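Local coordinates for DUF2020 domain-containing protein (Corynebacterium diphtheriae, PDB 3V7B) that is of unknown function but belongs to the DUF2020 family, whose relatives include the Mog1p and PsbP proteins, at residues A37-Q42 with E139-E144; D87-I92 with V127-Q132. All coordinates share one frame; numbering follows the deposited sequence.

Interaction 1: A37-Q42 with E139-E144; sequences ADTNGQ and ELMAKE
Two helices on one side of an antiparallel sheet meet here, the last turn of helix 33-40 resting against helix 135-149 through Thr-39, Asn-40, Leu-140 and Met-141. Thr-39 supplies its methyl: with CG2 anti to the backbone N, that branch reaches the other helix, 3.9 Å from Leu-140 CD1 and 4.0 Å from Leu-140 CB. The hydroxyl, OG1, bonds instead to the carbonyl O of Trp-35 one turn back, so a beta-branched polar residue can offer a plain hydrocarbon surface at this contact. Deeper in, Met-141, a selenomethionine, crosses the side chain of Asn-40. Its chain runs extended and then bends at the selenium (chi3 -76°), which brings CE to the amide end of Asn-40, while CG lies 4.3 Å from Thr-39 CG2. A long, flexible, unbranched side chain suits this buried seam between a helix end and the sheet. Gly-41, with phi 112°, ends helix 33-40 just beyond, and its N still bonds to Ala-37 O at 2.7 Å. Lys-137 of helix 135-149 adds a polar tie through NZ to the carbonyl O of Asn-40. On the sheet side, Met-141 lies on Val-128 and Ser-130 of strand 124-130, with Trp-35 and Val-36 of helix 33-40 beside it.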
# COMPACT_ATOMS: atom_id res chain seq x y z
N ALA A 37 -9.75 0.06 10.00
CA ALA A 37 -9.54 -0.28 11.44
C ALA A 37 -10.02 -1.68 11.73
O ALA A 37 -9.30 -2.50 12.36
CB ALA A 37 -10.16 0.75 12.38
N ASP A 38 -11.19 -2.04 11.18
CA ASP A 38 -11.74 -3.41 11.39
C ASP A 38 -10.92 -4.49 10.72
O ASP A 38 -10.69 -5.53 11.31
CB ASP A 38 -13.20 -3.46 10.92
CG ASP A 38 -14.14 -2.77 11.90
OD1 ASP A 38 -13.84 -2.80 13.11
OD2 ASP A 38 -15.15 -2.16 11.50
N THR A 39 -10.52 -4.26 9.48
CA THR A 39 -9.70 -5.22 8.67
C THR A 39 -8.32 -5.43 9.25
O THR A 39 -7.92 -6.58 9.53
CB THR A 39 -9.56 -4.74 7.22
OG1 THR A 39 -10.87 -4.53 6.69
CG2 THR A 39 -8.78 -5.85 6.36
N ASN A 40 -7.63 -4.32 9.52
CA ASN A 40 -6.24 -4.39 10.07
C ASN A 40 -6.26 -4.74 11.59
O ASN A 40 -5.47 -5.54 12.03
CB ASN A 40 -5.45 -3.14 9.81
CG ASN A 40 -3.95 -3.37 9.83
OD1 ASN A 40 -3.22 -2.73 10.59
ND2 ASN A 40 -3.49 -4.19 8.96
N GLY A 41 -7.19 -4.18 12.34
CA GLY A 41 -7.41 -4.68 13.68
C GLY A 41 -7.04 -3.78 14.83
O GLY A 41 -7.19 -4.21 15.99
N GLN A 42 -6.63 -2.56 14.55
CA GLN A 42 -6.27 -1.62 15.60
C GLN A 42 -7.05 -0.35 15.48
O GLN A 42 -7.32 0.13 14.36
CB GLN A 42 -4.79 -1.27 15.56
CG GLN A 42 -3.88 -2.46 15.77
CD GLN A 42 -2.39 -2.08 15.76
OE1 GLN A 42 -1.97 -1.15 15.07
NE2 GLN A 42 -1.62 -2.76 16.59
N GLU A 139 -3.58 -8.06 1.83
CA GLU A 139 -4.21 -8.50 0.58
C GLU A 139 -5.62 -7.93 0.42
O GLU A 139 -5.98 -7.47 -0.62
CB GLU A 139 -4.26 -10.01 0.53
CG GLU A 139 -4.99 -10.55 -0.67
CD GLU A 139 -4.86 -12.07 -0.75
OE1 GLU A 139 -3.83 -12.63 -0.30
OE2 GLU A 139 -5.78 -12.68 -1.29
N LEU A 140 -6.40 -7.92 1.49
CA LEU A 140 -7.78 -7.38 1.46
C LEU A 140 -7.80 -5.90 1.20
O LEU A 140 -8.61 -5.41 0.40
CB LEU A 140 -8.49 -7.66 2.78
CG LEU A 140 -8.87 -9.10 3.11
CD1 LEU A 140 -9.31 -9.27 4.58
CD2 LEU A 140 -9.96 -9.56 2.12
N MSE A 141 -6.86 -5.20 1.83
CA MSE A 141 -6.72 -3.79 1.59
C MSE A 141 -6.28 -3.47 0.15
O MSE A 141 -6.79 -2.55 -0.45
CB MSE A 141 -5.76 -3.18 2.67
CG MSE A 141 -6.38 -3.13 4.03
SE MSE A 141 -5.29 -2.21 5.37
CE MSE A 141 -3.95 -3.56 5.74
N ALA A 142 -5.31 -4.20 -0.38
CA ALA A 142 -4.89 -3.97 -1.77
C ALA A 142 -6.02 -4.20 -2.73
O ALA A 142 -6.24 -3.39 -3.65
CB ALA A 142 -3.72 -4.84 -2.15
N LYS A 143 -6.72 -5.30 -2.57
CA LYS A 143 -7.86 -5.61 -3.42
C LYS A 143 -8.95 -4.55 -3.37
O LYS A 143 -9.49 -4.17 -4.40
CB LYS A 143 -8.43 -6.98 -3.06
CG LYS A 143 -7.47 -8.09 -3.45
CD LYS A 143 -8.03 -9.47 -3.04
CE LYS A 143 -8.92 -10.03 -4.13
NZ LYS A 143 -10.35 -9.92 -3.76
N GLU A 144 -9.22 -4.05 -2.18
CA GLU A 144 -10.23 -3.04 -2.00
C GLU A 144 -9.84 -1.74 -2.65
O GLU A 144 -10.68 -1.12 -3.34
CB GLU A 144 -10.52 -2.83 -0.52
CG GLU A 144 -11.61 -1.80 -0.17
CD GLU A 144 -12.96 -2.02 -0.86
OE1 GLU A 144 -13.28 -3.15 -1.27
OE2 GLU A 144 -13.69 -1.00 -1.00

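Interaction 2: D87-I92 with V127-Q132; sequences DWAAPI and VVWSNQ
Apolar contacts come first: Ala-89, in the last turn of helix 79-89, sets its CB 3.7 Å from Val-127 CG1 and 4.1 Å from Val-127 CG2, so the methyl sits over the valine fork. So small a side chain lets the helix end come close to the strand, with CA atoms of Ala-89 and Val-127 7.2 Å apart. Val-127 CG1, anti to the backbone N, also lies against one face of the Trp-129 indole, toward its rim.

The aromatic part pairs Trp-88 with Trp-129. Their six-membered rings have centroids 5.9 Å apart and planes at 79°, an oblique meeting in which Trp-88 CH2 reaches the edge of the Trp-129 ring, 4.0 Å from CZ2. With CG anti to the backbone N (chi1 159°), the Trp-88 indole reaches Trp-129, though its CB does not point there.

The polar link runs through a water. It donates to Ala-89 O at 2.6 Å and accepts from Trp-129 NE1 at 3.0 Å, lying in the indole plane at its edge. The broad indole of Trp-129 thus packs carbon against Trp-88 and Val-127 while its one polar side-chain atom reaches the water.

Strand 124-130 is flanked by strands 69-75 and 114-121; Met-72 of the former touches both tryptophans and Ala-118 of the latter touches Ala-89 and Val-127. Phe-12 meets Trp-88 edge-to-face.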
# COMPACT_ATOMS: atom_id res chain seq x y z
N ASP A 87 9.21 -5.82 -6.77
CA ASP A 87 10.31 -6.65 -6.32
C ASP A 87 11.04 -6.00 -5.17
O ASP A 87 11.58 -6.69 -4.30
CB ASP A 87 11.31 -6.90 -7.50
CG ASP A 87 10.75 -7.80 -8.54
OD1 ASP A 87 9.58 -8.28 -8.40
OD2 ASP A 87 11.52 -8.08 -9.51
N TRP A 88 11.07 -4.69 -5.11
CA TRP A 88 11.66 -4.01 -3.94
C TRP A 88 10.83 -4.23 -2.68
O TRP A 88 11.38 -4.67 -1.65
CB TRP A 88 11.83 -2.55 -4.27
CG TRP A 88 11.94 -1.62 -3.10
CD1 TRP A 88 13.02 -1.42 -2.26
CD2 TRP A 88 10.88 -0.71 -2.61
NE1 TRP A 88 12.71 -0.48 -1.27
CE2 TRP A 88 11.45 -0.01 -1.44
CE3 TRP A 88 9.58 -0.40 -3.01
CZ2 TRP A 88 10.73 0.94 -0.73
CZ3 TRP A 88 8.86 0.53 -2.28
CH2 TRP A 88 9.42 1.19 -1.17
N ALA A 89 9.50 -4.05 -2.80
CA ALA A 89 8.59 -4.17 -1.65
C ALA A 89 8.44 -5.62 -1.18
O ALA A 89 8.30 -5.87 0.01
CB ALA A 89 7.23 -3.60 -1.98
N ALA A 90 8.49 -6.56 -2.15
CA ALA A 90 8.22 -8.00 -1.95
C ALA A 90 9.30 -8.79 -2.66
O ALA A 90 9.08 -9.26 -3.76
CB ALA A 90 6.79 -8.41 -2.38
N PRO A 91 10.46 -8.97 -2.01
CA PRO A 91 11.61 -9.59 -2.73
C PRO A 91 11.32 -11.04 -3.14
O PRO A 91 10.67 -11.78 -2.39
CB PRO A 91 12.78 -9.51 -1.72
CG PRO A 91 12.41 -8.36 -0.82
CD PRO A 91 10.88 -8.34 -0.73
N ILE A 92 11.93 -11.43 -4.26
CA ILE A 92 11.63 -12.65 -4.98
C ILE A 92 11.95 -13.79 -4.05
O ILE A 92 11.16 -14.72 -3.98
CB ILE A 92 12.47 -12.81 -6.26
CG1 ILE A 92 12.08 -11.80 -7.34
CG2 ILE A 92 12.30 -14.21 -6.86
CD1 ILE A 92 10.65 -11.91 -7.77
N VAL A 127 1.06 -1.32 -3.51
CA VAL A 127 1.76 -1.97 -2.38
C VAL A 127 1.01 -1.61 -1.08
O VAL A 127 0.68 -0.45 -0.83
CB VAL A 127 3.24 -1.45 -2.26
CG1 VAL A 127 3.97 -2.06 -1.08
CG2 VAL A 127 4.04 -1.63 -3.58
N VAL A 128 0.83 -2.58 -0.21
CA VAL A 128 0.22 -2.33 1.04
C VAL A 128 1.13 -3.02 2.04
O VAL A 128 1.52 -4.17 1.80
CB VAL A 128 -1.20 -2.93 1.13
CG1 VAL A 128 -1.79 -2.85 2.52
CG2 VAL A 128 -2.19 -2.27 0.16
N TRP A 129 1.47 -2.27 3.08
CA TRP A 129 2.20 -2.77 4.22
C TRP A 129 1.22 -2.71 5.40
O TRP A 129 0.44 -1.76 5.52
CB TRP A 129 3.37 -1.86 4.51
CG TRP A 129 4.49 -1.91 3.54
CD1 TRP A 129 5.53 -2.80 3.49
CD2 TRP A 129 4.74 -0.97 2.47
NE1 TRP A 129 6.42 -2.47 2.51
CE2 TRP A 129 5.99 -1.38 1.84
CE3 TRP A 129 4.08 0.18 2.01
CZ2 TRP A 129 6.54 -0.67 0.83
CZ3 TRP A 129 4.62 0.87 0.95
CH2 TRP A 129 5.80 0.49 0.35
N SER A 130 1.28 -3.71 6.25
CA SER A 130 0.54 -3.74 7.49
C SER A 130 1.48 -4.05 8.65
O SER A 130 2.44 -4.77 8.48
CB SER A 130 -0.53 -4.83 7.47
OG SER A 130 -1.02 -5.11 8.78
N ASN A 131 1.16 -3.54 9.83
CA ASN A 131 1.95 -3.84 11.04
C ASN A 131 1.56 -5.18 11.63
O ASN A 131 2.11 -5.58 12.65
CB ASN A 131 1.88 -2.70 12.10
CG ASN A 131 0.54 -2.61 12.80
OD1 ASN A 131 -0.42 -3.27 12.42
ND2 ASN A 131 0.47 -1.79 13.87
N GLN A 132 0.58 -5.86 11.00
CA GLN A 132 0.05 -7.15 11.48
C GLN A 132 0.78 -8.32 10.83
O GLN A 132 1.40 -8.17 9.81
CB GLN A 132 -1.45 -7.23 11.13
CG GLN A 132 -2.21 -6.07 11.73
CD GLN A 132 -2.31 -6.13 13.24
OE1 GLN A 132 -2.64 -7.15 13.80
NE2 GLN A 132 -2.05 -5.01 13.91
O HOH W 1 8.75 -4.27 2.05

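In the fold
Interaction 1 joins two helices and interaction 2 sets a helix end on a strand; strand 124-130 links the two. Val-127 and Trp-129 of interaction 2 alternate with Val-128 and Ser-130, which face helix 135-149. Helix 79-89 thus packs against one face of the sheet and helix 135-149 against the other, with helix 33-40 beside it. In interaction 1 Asn-40 and Met-141 are buried but Leu-140 is exposed; in interaction 2 Val-127 is buried, Ala-89 and both tryptophans partly exposed. Interaction 1 is aliphatic apart from an asparagine amide, whereas interaction 2 pairs indoles from helix and strand and adds a bridging water. Gln-42 OE1 probably accepts from Asn-131 ND2 at 2.8 Å, tying them directly.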